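Side-chain contacts in ATP-dependent RNA helicase HrpB (Escherichia coli, PDB 6EUD), which hydrolyses ATP to ADP and phosphate as a bacterial DExH-box RNA helicase of the DEAH/RHA group that binds single-stranded RNA: residues 498-503 / 567-572; 577-580 / 585-588; 644-649 / 720-725; 732-737 / 793-798. All blocks are in the same frame, centred on the assembly; numbering follows the deposited sequence.

Overall arrangement
The four contacts follow one another along the chain and lie away from the predicted ATP-binding loop A30-S37 and the DEFH box D126-H129. Interactions 1 and 2 mark two places on strand 571-579: the first lies where the chain enters it, the second in the hairpin it forms with strand 584-593, and their centres are about 28 Å apart. Interaction 3 is about 24 Å from interaction 2 between nearest atoms. Interactions 3 and 4 reach one mixed sheet through its neighbouring strands 717-721 and 729-733, with nearest atoms about 8 Å apart. The centres of interactions 1 and 4 are about 71 Å apart, consistent with an extended C-terminal part of the chain.

Interaction 1: residues 498-503 / 567-572; sequences AFADRI and PQLVQQ. With EDO (1,2-ethanediol), chain C.
L569 fits its two methyl branches against two different residues of the turn 498-503. CD2 meets CB of A500 at 3.8 Å, while CD1 lies 3.7 Å from CD1 of I503. L569 places CG beside its own backbone N (chi1 -72°), which sends the side chain out toward the turn and spreads CD1 to I503 and CD2 to A500. I503 answers with its longer branch: with chi1 -69° and chi2 172° the CG1-CD1 arm is extended, and its terminal methyl reaches L569 obliquely. The contact is small, burying 96 Å², and wholly apolar.

On the same turn D501 belongs to a polar site. Its OD2 accepts a 2.9 Å hydrogen bond from O2 of a 1,2-ethanediol probably derived from the crystallisation liquor. OD2 also forms a salt bridge with R422, so an alanine here would probably leave that guanidinium without its carboxylate mate.

The turn links helix 491-498 to strand 503-506, with I503 also packing on W534 of strand 534-542. L569 follows helix 559-565, touching L562 there, and leads into strand 571-579 of the three-stranded antiparallel sheet.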
loop_
_atom_site.group_PDB
_atom_site.type_symbol
_atom_site.label_atom_id
_atom_site.label_comp_id
_atom_site.label_asym_id
_atom_site.label_seq_id
_atom_site.Cartn_x
_atom_site.Cartn_y
_atom_site.Cartn_z
ATOM N N ALA A 498 20.042 8.176 1.017
ATOM C CA ALA A 498 18.779 7.703 1.557
ATOM C C ALA A 498 17.550 8.387 0.945
ATOM O O ALA A 498 16.435 7.910 1.113
ATOM C CB ALA A 498 18.771 7.878 3.067
ATOM N N PHE A 499 17.747 9.503 0.249
ATOM C CA PHE A 499 16.631 10.217 -0.362
ATOM C C PHE A 499 16.908 10.599 -1.808
ATOM O O PHE A 499 16.496 11.667 -2.254
ATOM C CB PHE A 499 16.308 11.469 0.444
ATOM C CG PHE A 499 15.976 11.190 1.881
ATOM C CD1 PHE A 499 16.972 11.151 2.846
ATOM C CD2 PHE A 499 14.669 10.941 2.266
ATOM C CE1 PHE A 499 16.656 10.890 4.165
ATOM C CE2 PHE A 499 14.346 10.672 3.591
ATOM C CZ PHE A 499 15.335 10.653 4.539
ATOM N N ALA A 500 17.609 9.733 -2.538
ATOM C CA ALA A 500 17.974 10.008 -3.934
ATOM C C ALA A 500 16.761 10.318 -4.827
ATOM O O ALA A 500 16.830 11.172 -5.706
ATOM C CB ALA A 500 18.744 8.843 -4.499
ATOM N N ASP A 501 15.658 9.610 -4.601
ATOM C CA ASP A 501 14.418 9.817 -5.341
ATOM C C ASP A 501 13.762 11.159 -5.005
ATOM O O ASP A 501 12.792 11.561 -5.660
ATOM C CB ASP A 501 13.436 8.685 -5.039
ATOM C CG ASP A 501 13.219 8.494 -3.544
ATOM O OD1 ASP A 501 14.174 8.714 -2.780
ATOM O OD2 ASP A 501 12.113 8.122 -3.114
ATOM N N ARG A 502 14.268 11.839 -3.973
ATOM C CA ARG A 502 13.680 13.116 -3.580
ATOM C C ARG A 502 14.627 14.281 -3.818
ATOM O O ARG A 502 14.408 15.367 -3.301
ATOM C CB ARG A 502 13.246 13.074 -2.122
ATOM C CG ARG A 502 12.234 11.994 -1.878
ATOM C CD ARG A 502 11.797 11.946 -0.441
ATOM N NE ARG A 502 10.880 10.834 -0.231
ATOM C CZ ARG A 502 10.458 10.447 0.964
ATOM N NH1 ARG A 502 10.884 11.072 2.059
ATOM N NH2 ARG A 502 9.621 9.433 1.064
ATOM N N ILE A 503 15.679 14.043 -4.594
ATOM C CA ILE A 503 16.469 15.119 -5.186
ATOM C C ILE A 503 15.580 15.970 -6.085
ATOM O O ILE A 503 14.853 15.440 -6.924
ATOM C CB ILE A 503 17.621 14.564 -6.000
ATOM C CG1 ILE A 503 18.649 13.923 -5.061
ATOM C CG2 ILE A 503 18.219 15.657 -6.871
ATOM C CD1 ILE A 503 19.750 13.154 -5.770
ATOM N N PRO A 567 28.742 9.585 -7.687
ATOM C CA PRO A 567 28.635 9.304 -9.124
ATOM C C PRO A 567 27.509 8.343 -9.470
ATOM O O PRO A 567 27.000 8.384 -10.586
ATOM C CB PRO A 567 30.000 8.687 -9.469
ATOM C CG PRO A 567 30.543 8.166 -8.159
ATOM C CD PRO A 567 30.042 9.148 -7.133
ATOM N N GLN A 568 27.123 7.500 -8.519
ATOM C CA GLN A 568 26.109 6.482 -8.761
ATOM C C GLN A 568 24.724 7.101 -8.957
ATOM O O GLN A 568 23.826 6.448 -9.472
ATOM C CB GLN A 568 26.081 5.472 -7.609
ATOM C CG GLN A 568 25.637 6.063 -6.247
ATOM C CD GLN A 568 26.737 6.831 -5.505
ATOM O OE1 GLN A 568 27.858 6.960 -5.995
ATOM N NE2 GLN A 568 26.414 7.335 -4.318
ATOM N N LEU A 569 24.550 8.358 -8.554
ATOM C CA LEU A 569 23.282 9.063 -8.766
ATOM C C LEU A 569 22.933 9.220 -10.244
ATOM O O LEU A 569 21.766 9.300 -10.612
ATOM C CB LEU A 569 23.316 10.452 -8.128
ATOM C CG LEU A 569 23.271 10.499 -6.600
ATOM C CD1 LEU A 569 23.241 11.938 -6.116
ATOM C CD2 LEU A 569 22.078 9.711 -6.067
ATOM N N VAL A 570 23.954 9.285 -11.088
ATOM C CA VAL A 570 23.756 9.646 -12.488
ATOM C C VAL A 570 23.874 8.440 -13.393
ATOM O O VAL A 570 24.888 7.738 -13.393
ATOM C CB VAL A 570 24.767 10.724 -12.940
ATOM C CG1 VAL A 570 24.622 11.004 -14.417
ATOM C CG2 VAL A 570 24.550 11.983 -12.144
ATOM N N GLN A 571 22.822 8.200 -14.161
ATOM C CA GLN A 571 22.846 7.119 -15.127
ATOM C C GLN A 571 22.841 7.709 -16.544
ATOM O O GLN A 571 22.372 8.832 -16.769
ATOM C CB GLN A 571 21.674 6.154 -14.894
ATOM C CG GLN A 571 20.302 6.804 -14.771
ATOM C CD GLN A 571 19.941 7.247 -13.351
ATOM O OE1 GLN A 571 20.806 7.484 -12.502
ATOM N NE2 GLN A 571 18.647 7.364 -13.097
ATOM N N GLN A 572 23.407 6.956 -17.482
ATOM C CA GLN A 572 23.607 7.409 -18.854
ATOM C C GLN A 572 22.652 6.685 -19.801
ATOM O O GLN A 572 22.422 5.477 -19.668
ATOM C CB GLN A 572 25.052 7.156 -19.263
ATOM C CG GLN A 572 25.552 7.882 -20.492
ATOM C CD GLN A 572 27.008 7.539 -20.786
ATOM O OE1 GLN A 572 27.786 8.392 -21.196
ATOM N NE2 GLN A 572 27.374 6.275 -20.584
HETATM C C1 EDO C . 12.169 4.862 -5.381
HETATM O O1 EDO C . 11.432 3.927 -4.636
HETATM C C2 EDO C . 11.228 5.891 -6.026
HETATM O O2 EDO C . 10.498 6.643 -5.037
#

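Interaction 2: residues 577-580 / 585-588; sequences EWDD and LKAW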
loop_
_atom_site.group_PDB
_atom_site.type_symbol
_atom_site.label_atom_id
_atom_site.label_comp_id
_atom_site.label_asym_id
_atom_site.label_seq_id
_atom_site.Cartn_x
_atom_site.Cartn_y
_atom_site.Cartn_z
ATOM N N GLU A 577 17.158 7.714 -33.270
ATOM C CA GLU A 577 15.865 7.514 -33.918
ATOM C C GLU A 577 15.706 8.518 -35.050
ATOM O O GLU A 577 16.507 9.450 -35.178
ATOM C CB GLU A 577 14.731 7.682 -32.919
ATOM C CG GLU A 577 14.644 9.106 -32.408
ATOM C CD GLU A 577 13.891 9.202 -31.116
ATOM O OE1 GLU A 577 13.258 10.248 -30.876
ATOM O OE2 GLU A 577 13.938 8.225 -30.341
ATOM N N TRP A 578 14.666 8.336 -35.859
ATOM C CA TRP A 578 14.404 9.246 -36.970
ATOM C C TRP A 578 13.184 10.131 -36.718
ATOM O O TRP A 578 12.066 9.642 -36.534
ATOM C CB TRP A 578 14.216 8.461 -38.268
ATOM C CG TRP A 578 14.033 9.338 -39.457
ATOM C CD1 TRP A 578 12.847 9.693 -40.041
ATOM C CD2 TRP A 578 15.069 9.981 -40.229
ATOM N NE1 TRP A 578 13.082 10.510 -41.121
ATOM C CE2 TRP A 578 14.434 10.703 -41.261
ATOM C CE3 TRP A 578 16.465 10.009 -40.145
ATOM C CZ2 TRP A 578 15.149 11.447 -42.213
ATOM C CZ3 TRP A 578 17.175 10.756 -41.088
ATOM C CH2 TRP A 578 16.514 11.462 -42.108
ATOM N N ASP A 579 13.414 11.438 -36.718
ATOM C CA ASP A 579 12.353 12.419 -36.562
ATOM C C ASP A 579 11.653 12.677 -37.909
ATOM O O ASP A 579 12.159 13.425 -38.766
ATOM C CB ASP A 579 12.932 13.709 -35.962
ATOM C CG ASP A 579 11.887 14.789 -35.756
ATOM O OD1 ASP A 579 10.678 14.477 -35.825
ATOM O OD2 ASP A 579 12.280 15.947 -35.485
ATOM N N ASP A 580 10.493 12.040 -38.081
ATOM C CA ASP A 580 9.680 12.164 -39.293
ATOM C C ASP A 580 9.102 13.566 -39.446
ATOM O O ASP A 580 8.895 14.049 -40.561
ATOM C CB ASP A 580 8.547 11.140 -39.288
ATOM C CG ASP A 580 8.998 9.763 -39.735
ATOM O OD1 ASP A 580 9.091 9.547 -40.966
ATOM O OD2 ASP A 580 9.236 8.898 -38.865
ATOM N N LEU A 585 17.945 12.941 -38.526
ATOM C CA LEU A 585 18.360 11.920 -37.569
ATOM C C LEU A 585 18.579 12.565 -36.199
ATOM O O LEU A 585 19.316 13.548 -36.079
ATOM C CB LEU A 585 19.633 11.216 -38.052
ATOM C CG LEU A 585 20.387 10.327 -37.059
ATOM C CD1 LEU A 585 19.629 9.054 -36.798
ATOM C CD2 LEU A 585 21.784 10.028 -37.570
ATOM N N LYS A 586 17.917 12.038 -35.175
ATOM C CA LYS A 586 18.109 12.546 -33.822
ATOM C C LYS A 586 18.973 11.576 -33.039
ATOM O O LYS A 586 18.680 10.389 -32.970
ATOM C CB LYS A 586 16.770 12.773 -33.106
ATOM C CG LYS A 586 15.985 13.969 -33.632
ATOM C CD LYS A 586 16.908 15.164 -33.842
ATOM C CE LYS A 586 16.200 16.351 -34.464
ATOM N NZ LYS A 586 17.206 17.331 -34.954
ATOM N N ALA A 587 20.048 12.094 -32.457
ATOM C CA ALA A 587 21.011 11.264 -31.748
ATOM C C ALA A 587 21.620 12.036 -30.601
ATOM O O ALA A 587 22.504 12.890 -30.787
ATOM C CB ALA A 587 22.093 10.775 -32.690
ATOM N N TRP A 588 21.141 11.737 -29.404
ATOM C CA TRP A 588 21.629 12.449 -28.243
ATOM C C TRP A 588 22.032 11.490 -27.124
ATOM O O TRP A 588 21.609 10.326 -27.096
ATOM C CB TRP A 588 20.567 13.464 -27.769
ATOM C CG TRP A 588 19.303 12.870 -27.180
ATOM C CD1 TRP A 588 19.051 12.635 -25.856
ATOM C CD2 TRP A 588 18.125 12.454 -27.890
ATOM N NE1 TRP A 588 17.799 12.091 -25.698
ATOM C CE2 TRP A 588 17.206 11.972 -26.927
ATOM C CE3 TRP A 588 17.757 12.440 -29.238
ATOM C CZ2 TRP A 588 15.946 11.478 -27.274
ATOM C CZ3 TRP A 588 16.500 11.945 -29.581
ATOM C CH2 TRP A 588 15.613 11.473 -28.601
#
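The carboxylate of E577 meets the indole of W588 at its rim: OE1 lies 3.5 Å from CH2, close to the ring plane, and the carboxylate stands almost perpendicular to that plane (85°). With chi1 66°, E577 turns CG between its backbone N and carbonyl carbon, and the extended remainder carries the acid to the six-membered ring. OE1 also forms a salt bridge with K622, so a leucine in place of E577 would probably leave that ammonium without its carboxylate partner. The strands 571-579 and 584-593 form an antiparallel beta hairpin here, in which E577 and K586 are a hydrogen-bonded pair: the E577 N to K586 O bond is 3.1 Å long and the K586 N to E577 O bond 2.9 Å.

W578 and L585 form the next, non-hydrogen-bonded pair on the other sheet face. The W578 indole approaches the L585 backbone obliquely, CZ3 lying 3.5 Å from N, and the same ring atom packs 3.9 Å from CB of L585. Both side chains also touch L678. Diagonally across the strands, D579 and K586 run side by side in the same direction. Their aliphatic parts meet at D579 CB and K586 CG, 3.8 Å apart, whereas D579 OD2 and K586 NZ remain separated by 5.1 Å.

Interaction 3: residues 644-649 / 720-725; sequences AKWLPE and IRYHED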
loop_
_atom_site.group_PDB
_atom_site.type_symbol
_atom_site.label_atom_id
_atom_site.label_comp_id
_atom_site.label_asym_id
_atom_site.label_seq_id
_atom_site.Cartn_x
_atom_site.Cartn_y
_atom_site.Cartn_z
ATOM N N ALA A 644 -1.773 -18.515 -25.405
ATOM C CA ALA A 644 -1.851 -18.205 -23.978
ATOM C C ALA A 644 -3.301 -18.287 -23.488
ATOM O O ALA A 644 -3.540 -18.564 -22.311
ATOM C CB ALA A 644 -1.256 -16.834 -23.683
ATOM N N LYS A 645 -4.262 -18.057 -24.388
ATOM C CA LYS A 645 -5.677 -18.225 -24.045
ATOM C C LYS A 645 -6.110 -19.687 -24.092
ATOM O O LYS A 645 -6.769 -20.168 -23.194
ATOM C CB LYS A 645 -6.571 -17.426 -24.991
ATOM C CG LYS A 645 -6.425 -15.944 -24.886
ATOM C CD LYS A 645 -7.477 -15.237 -25.725
ATOM C CE LYS A 645 -7.470 -15.688 -27.176
ATOM N NZ LYS A 645 -8.513 -14.951 -27.939
ATOM N N TRP A 646 -5.745 -20.386 -25.160
ATOM C CA TRP A 646 -6.310 -21.704 -25.432
ATOM C C TRP A 646 -5.475 -22.832 -24.833
ATOM O O TRP A 646 -6.005 -23.907 -24.556
ATOM C CB TRP A 646 -6.447 -21.923 -26.942
ATOM C CG TRP A 646 -7.209 -20.848 -27.631
ATOM C CD1 TRP A 646 -8.163 -20.030 -27.085
ATOM C CD2 TRP A 646 -7.071 -20.451 -29.004
ATOM N NE1 TRP A 646 -8.626 -19.157 -28.041
ATOM C CE2 TRP A 646 -7.977 -19.394 -29.220
ATOM C CE3 TRP A 646 -6.273 -20.886 -30.060
ATOM C CZ2 TRP A 646 -8.098 -18.767 -30.455
ATOM C CZ3 TRP A 646 -6.402 -20.260 -31.297
ATOM C CH2 TRP A 646 -7.303 -19.211 -31.476
ATOM N N LEU A 647 -4.174 -22.582 -24.659
ATOM C CA LEU A 647 -3.258 -23.548 -24.056
ATOM C C LEU A 647 -2.539 -22.927 -22.852
ATOM O O LEU A 647 -1.306 -22.850 -22.831
ATOM C CB LEU A 647 -2.242 -24.057 -25.090
ATOM C CG LEU A 647 -2.826 -24.715 -26.358
ATOM C CD1 LEU A 647 -1.749 -25.192 -27.322
ATOM C CD2 LEU A 647 -3.729 -25.866 -26.006
ATOM N N PRO A 648 -3.310 -22.488 -21.838
ATOM C CA PRO A 648 -2.728 -21.709 -20.735
ATOM C C PRO A 648 -1.929 -22.583 -19.762
ATOM O O PRO A 648 -1.283 -22.048 -18.876
ATOM C CB PRO A 648 -3.956 -21.140 -20.031
ATOM C CG PRO A 648 -4.987 -22.279 -20.189
ATOM C CD PRO A 648 -4.732 -22.809 -21.595
ATOM N N GLU A 649 -1.973 -23.905 -19.900
ATOM C CA GLU A 649 -1.155 -24.729 -19.010
ATOM C C GLU A 649 0.335 -24.612 -19.352
ATOM O O GLU A 649 1.174 -25.083 -18.600
ATOM C CB GLU A 649 -1.590 -26.201 -19.039
ATOM C CG GLU A 649 -1.474 -26.862 -20.380
ATOM C CD GLU A 649 -2.769 -26.795 -21.182
ATOM O OE1 GLU A 649 -3.210 -27.856 -21.675
ATOM O OE2 GLU A 649 -3.330 -25.692 -21.335
ATOM N N ILE A 720 -4.420 -20.754 -41.916
ATOM C CA ILE A 720 -5.313 -20.369 -40.845
ATOM C C ILE A 720 -5.086 -18.889 -40.506
ATOM O O ILE A 720 -3.949 -18.439 -40.415
ATOM C CB ILE A 720 -5.086 -21.245 -39.614
ATOM C CG1 ILE A 720 -5.423 -22.710 -39.937
ATOM C CG2 ILE A 720 -5.872 -20.721 -38.430
ATOM C CD1 ILE A 720 -5.275 -23.654 -38.736
ATOM N N ARG A 721 -6.165 -18.137 -40.340
ATOM C CA ARG A 721 -6.078 -16.711 -40.072
ATOM C C ARG A 721 -6.338 -16.469 -38.590
ATOM O O ARG A 721 -7.473 -16.571 -38.106
ATOM C CB ARG A 721 -7.082 -15.936 -40.951
ATOM C CG ARG A 721 -6.883 -14.408 -41.004
ATOM C CD ARG A 721 -8.236 -13.659 -41.129
ATOM N NE ARG A 721 -9.073 -14.281 -42.148
ATOM C CZ ARG A 721 -10.399 -14.354 -42.108
ATOM N NH1 ARG A 721 -11.087 -13.843 -41.093
ATOM N NH2 ARG A 721 -11.036 -14.960 -43.095
ATOM N N TYR A 722 -5.282 -16.183 -37.845
ATOM C CA TYR A 722 -5.462 -15.944 -36.424
ATOM C C TYR A 722 -5.785 -14.486 -36.171
ATOM O O TYR A 722 -5.524 -13.610 -37.002
ATOM C CB TYR A 722 -4.220 -16.357 -35.636
ATOM C CG TYR A 722 -3.959 -17.842 -35.675
ATOM C CD1 TYR A 722 -4.484 -18.686 -34.707
ATOM C CD2 TYR A 722 -3.213 -18.407 -36.708
ATOM C CE1 TYR A 722 -4.249 -20.050 -34.756
ATOM C CE2 TYR A 722 -2.967 -19.752 -36.756
ATOM C CZ TYR A 722 -3.487 -20.565 -35.780
ATOM O OH TYR A 722 -3.251 -21.903 -35.838
ATOM N N HIS A 723 -6.365 -14.248 -35.009
ATOM C CA HIS A 723 -6.820 -12.938 -34.624
ATOM C C HIS A 723 -6.743 -12.839 -33.102
ATOM O O HIS A 723 -6.878 -13.854 -32.402
ATOM C CB HIS A 723 -8.237 -12.704 -35.132
ATOM C CG HIS A 723 -8.705 -11.296 -34.984
ATOM N ND1 HIS A 723 -9.214 -10.805 -33.799
ATOM C CD2 HIS A 723 -8.743 -10.268 -35.865
ATOM C CE1 HIS A 723 -9.546 -9.535 -33.961
ATOM N NE2 HIS A 723 -9.273 -9.186 -35.203
ATOM N N GLU A 724 -6.525 -11.631 -32.585
ATOM C CA GLU A 724 -6.366 -11.454 -31.140
ATOM C C GLU A 724 -7.641 -11.837 -30.407
ATOM O O GLU A 724 -7.564 -12.403 -29.317
ATOM C CB GLU A 724 -5.939 -10.012 -30.783
ATOM C CG GLU A 724 -6.925 -8.913 -31.128
ATOM C CD GLU A 724 -6.649 -8.240 -32.477
ATOM O OE1 GLU A 724 -5.797 -8.735 -33.255
ATOM O OE2 GLU A 724 -7.295 -7.202 -32.758
ATOM N N ASP A 725 -8.794 -11.562 -31.027
ATOM C CA ASP A 725 -10.103 -11.767 -30.411
ATOM C C ASP A 725 -10.998 -12.779 -31.163
ATOM O O ASP A 725 -11.645 -13.624 -30.538
ATOM C CB ASP A 725 -10.847 -10.421 -30.294
ATOM C CG ASP A 725 -10.202 -9.469 -29.285
ATOM O OD1 ASP A 725 -9.717 -9.934 -28.226
ATOM O OD2 ASP A 725 -10.163 -8.251 -29.567
HETATM O O HOH W 1 -8.739 -15.000 -30.835
#
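K645 and W646, in the last turn of helix 631-646, reach across to the loop that follows strand 717-721, joining a helix end to the mixed sheet of the C-terminal region. K645 makes the polar part of the contact. Its NZ donates a 3.0 Å hydrogen bond to the backbone O of E724, arriving 32° out of the carbonyl plane. A bend at chi3 (-55°) in an otherwise extended chain directs the ammonium to this oxygen. NZ also donates to a water at 2.9 Å, and this water is hydrogen-bonded to the O of H723, so one lysine bridges to two successive carbonyls of the loop. The carboxylate of D725 stays at a distance, its OD1 lying 5.2 Å from NZ, although its charge probably adds to the local attraction.

The apolar part is a meeting of two aromatic rims. CZ3 of W646 and CE1 of Y722 are 4.1 Å apart, each near the plane of the other ring, so the two rings meet edge to edge, not through a face.

Further out, the phenol of Y722 is anchored by a hydrogen bond from OH to the O of P707, and CG2 of I720 lies over one face of its ring, toward the rim. I746 of strand 745-746 touches both W646 and Y722, and Q635 of the same helix as K645 is hydrogen-bonded to the backbone N of Y722. The loop's own bend is braced by the H723 imidazole: its ND1 is hydrogen-bonded to the backbone N of N726 and also accepts from the backbone N of D725 at 2.9 Å, the latter tilted 19° from the ring plane.

Interaction 4: residues 732-737 / 793-798; sequences VRMQEM and HVWPDD
A single 3-10 turn, 734-736, following strand 729-733 of the C-terminal mixed sheet, packs against the irregular segment 793-798 that comes after helix 779-789. W795 receives two residues of this turn on the six-membered part of its indole. The methyl CE of M734 comes in obliquely, 3.6 Å from CZ3 and 3.9 Å from CE3. M734 runs extended through chi1 (-178°) and chi2, then bends at chi3 to bring that methyl to the ring. The M734 side chain also touches Y779, V782 and M786 of helix 779-789 and F774 and W775 of helix 771-776, so M734 and W795 share the side chain of M786.

Q735 takes the neighbouring ring atom: as modelled, OE1 is 3.8 Å from CH2 of W795, and the amide is turned 52° from the indole plane. Which end of the amide faces the ring is doubtful, because NE2 lies 3.1 Å from NH1 of R733, donor against donor. A bend at chi2 (-139°) turns the amide aside from a fully extended course. P760 touches both Q735 and W795.

The indole is held at two further points. H793 CB rests 3.0 Å above one ring face, offset toward the rim, and W795 NE1 is hydrogen-bonded to the backbone O of Y790.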
loop_
_atom_site.group_PDB
_atom_site.type_symbol
_atom_site.label_atom_id
_atom_site.label_comp_id
_atom_site.label_asym_id
_atom_site.label_seq_id
_atom_site.Cartn_x
_atom_site.Cartn_y
_atom_site.Cartn_z
ATOM N N VAL A 732 -11.695 -21.703 -47.298
ATOM C CA VAL A 732 -11.453 -22.909 -48.094
ATOM C C VAL A 732 -12.620 -23.204 -49.027
ATOM O O VAL A 732 -13.777 -23.047 -48.645
ATOM C CB VAL A 732 -11.209 -24.153 -47.186
ATOM C CG1 VAL A 732 -12.400 -24.390 -46.265
ATOM C CG2 VAL A 732 -10.937 -25.390 -48.012
ATOM N N ARG A 733 -12.326 -23.631 -50.249
ATOM C CA ARG A 733 -13.396 -24.051 -51.149
ATOM C C ARG A 733 -14.126 -25.250 -50.546
ATOM O O ARG A 733 -13.510 -26.219 -50.109
ATOM C CB ARG A 733 -12.846 -24.387 -52.533
ATOM C CG ARG A 733 -12.227 -23.203 -53.253
ATOM C CD ARG A 733 -11.567 -23.632 -54.554
ATOM N NE ARG A 733 -10.492 -24.582 -54.304
ATOM C CZ ARG A 733 -9.836 -25.242 -55.250
ATOM N NH1 ARG A 733 -10.138 -25.054 -56.530
ATOM N NH2 ARG A 733 -8.871 -26.084 -54.914
ATOM N N MET A 734 -15.446 -25.151 -50.500
ATOM C CA MET A 734 -16.297 -26.184 -49.929
ATOM C C MET A 734 -15.972 -27.558 -50.492
ATOM O O MET A 734 -15.907 -28.535 -49.756
ATOM C CB MET A 734 -17.761 -25.849 -50.188
ATOM C CG MET A 734 -18.745 -26.842 -49.597
ATOM S SD MET A 734 -20.464 -26.369 -49.883
ATOM C CE MET A 734 -20.594 -26.491 -51.664
ATOM N N GLN A 735 -15.739 -27.619 -51.797
ATOM C CA GLN A 735 -15.467 -28.887 -52.477
ATOM C C GLN A 735 -14.283 -29.646 -51.834
ATOM O O GLN A 735 -14.241 -30.883 -51.853
ATOM C CB GLN A 735 -15.208 -28.633 -53.977
ATOM C CG GLN A 735 -13.919 -27.875 -54.259
ATOM C CD GLN A 735 -14.046 -26.820 -55.343
ATOM O OE1 GLN A 735 -15.140 -26.381 -55.676
ATOM N NE2 GLN A 735 -12.914 -26.391 -55.881
ATOM N N GLU A 736 -13.345 -28.903 -51.246
ATOM C CA GLU A 736 -12.150 -29.501 -50.667
ATOM C C GLU A 736 -12.415 -30.133 -49.300
ATOM O O GLU A 736 -11.616 -30.916 -48.805
ATOM C CB GLU A 736 -11.036 -28.458 -50.548
ATOM C CG GLU A 736 -10.484 -27.968 -51.888
ATOM C CD GLU A 736 -9.000 -27.603 -51.819
ATOM O OE1 GLU A 736 -8.653 -26.454 -51.440
ATOM O OE2 GLU A 736 -8.174 -28.481 -52.140
ATOM N N MET A 737 -13.537 -29.788 -48.680
ATOM C CA MET A 737 -13.863 -30.328 -47.362
ATOM C C MET A 737 -14.681 -31.622 -47.435
ATOM O O MET A 737 -15.114 -32.150 -46.407
ATOM C CB MET A 737 -14.620 -29.285 -46.549
ATOM C CG MET A 737 -13.807 -28.046 -46.243
ATOM S SD MET A 737 -12.283 -28.463 -45.406
ATOM C CE MET A 737 -12.914 -29.349 -43.952
ATOM N N HIS A 793 -19.108 -29.508 -61.986
ATOM C CA HIS A 793 -18.578 -30.140 -60.781
ATOM C C HIS A 793 -19.548 -31.161 -60.199
ATOM O O HIS A 793 -20.761 -31.039 -60.363
ATOM C CB HIS A 793 -18.257 -29.096 -59.706
ATOM C CG HIS A 793 -17.042 -28.279 -59.998
ATOM N ND1 HIS A 793 -17.060 -27.200 -60.853
ATOM C CD2 HIS A 793 -15.767 -28.392 -59.558
ATOM C CE1 HIS A 793 -15.849 -26.679 -60.925
ATOM N NE2 HIS A 793 -15.047 -27.382 -60.148
ATOM N N VAL A 794 -19.007 -32.159 -59.505
ATOM C CA VAL A 794 -19.841 -33.076 -58.745
ATOM C C VAL A 794 -20.154 -32.474 -57.368
ATOM O O VAL A 794 -19.251 -32.213 -56.572
ATOM C CB VAL A 794 -19.168 -34.459 -58.566
ATOM C CG1 VAL A 794 -20.092 -35.406 -57.811
ATOM C CG2 VAL A 794 -18.774 -35.045 -59.905
ATOM N N TRP A 795 -21.436 -32.241 -57.107
ATOM C CA TRP A 795 -21.911 -31.784 -55.808
ATOM C C TRP A 795 -22.767 -32.869 -55.171
ATOM O O TRP A 795 -23.982 -32.901 -55.364
ATOM C CB TRP A 795 -22.702 -30.486 -55.955
ATOM C CG TRP A 795 -21.959 -29.461 -56.744
ATOM C CD1 TRP A 795 -22.119 -29.171 -58.068
ATOM C CD2 TRP A 795 -20.908 -28.606 -56.270
ATOM N NE1 TRP A 795 -21.249 -28.174 -58.444
ATOM C CE2 TRP A 795 -20.491 -27.813 -57.357
ATOM C CE3 TRP A 795 -20.287 -28.427 -55.030
ATOM C CZ2 TRP A 795 -19.481 -26.855 -57.241
ATOM C CZ3 TRP A 795 -19.286 -27.473 -54.920
ATOM C CH2 TRP A 795 -18.889 -26.708 -56.022
ATOM N N PRO A 796 -22.132 -33.762 -54.400
ATOM C CA PRO A 796 -22.734 -34.997 -53.872
ATOM C C PRO A 796 -23.785 -34.779 -52.782
ATOM O O PRO A 796 -23.694 -33.829 -51.998
ATOM C CB PRO A 796 -21.532 -35.744 -53.301
ATOM C CG PRO A 796 -20.602 -34.654 -52.883
ATOM C CD PRO A 796 -20.759 -33.564 -53.907
ATOM N N ASP A 797 -24.761 -35.679 -52.728
ATOM C CA ASP A 797 -25.842 -35.583 -51.757
ATOM C C ASP A 797 -25.336 -35.920 -50.350
ATOM O O ASP A 797 -25.941 -35.522 -49.356
ATOM C CB ASP A 797 -27.008 -36.500 -52.158
ATOM C CG ASP A 797 -27.658 -36.091 -53.484
ATOM O OD1 ASP A 797 -28.236 -34.985 -53.578
ATOM O OD2 ASP A 797 -27.582 -36.883 -54.447
ATOM N N ASP A 798 -24.216 -36.635 -50.265
ATOM C CA ASP A 798 -23.615 -36.962 -48.966
ATOM C C ASP A 798 -22.131 -36.546 -48.890
ATOM O O ASP A 798 -21.236 -37.397 -48.843
ATOM C CB ASP A 798 -23.758 -38.458 -48.682
ATOM C CG ASP A 798 -23.692 -38.783 -47.204
ATOM O OD1 ASP A 798 -24.748 -39.111 -46.621
ATOM O OD2 ASP A 798 -22.592 -38.712 -46.620
#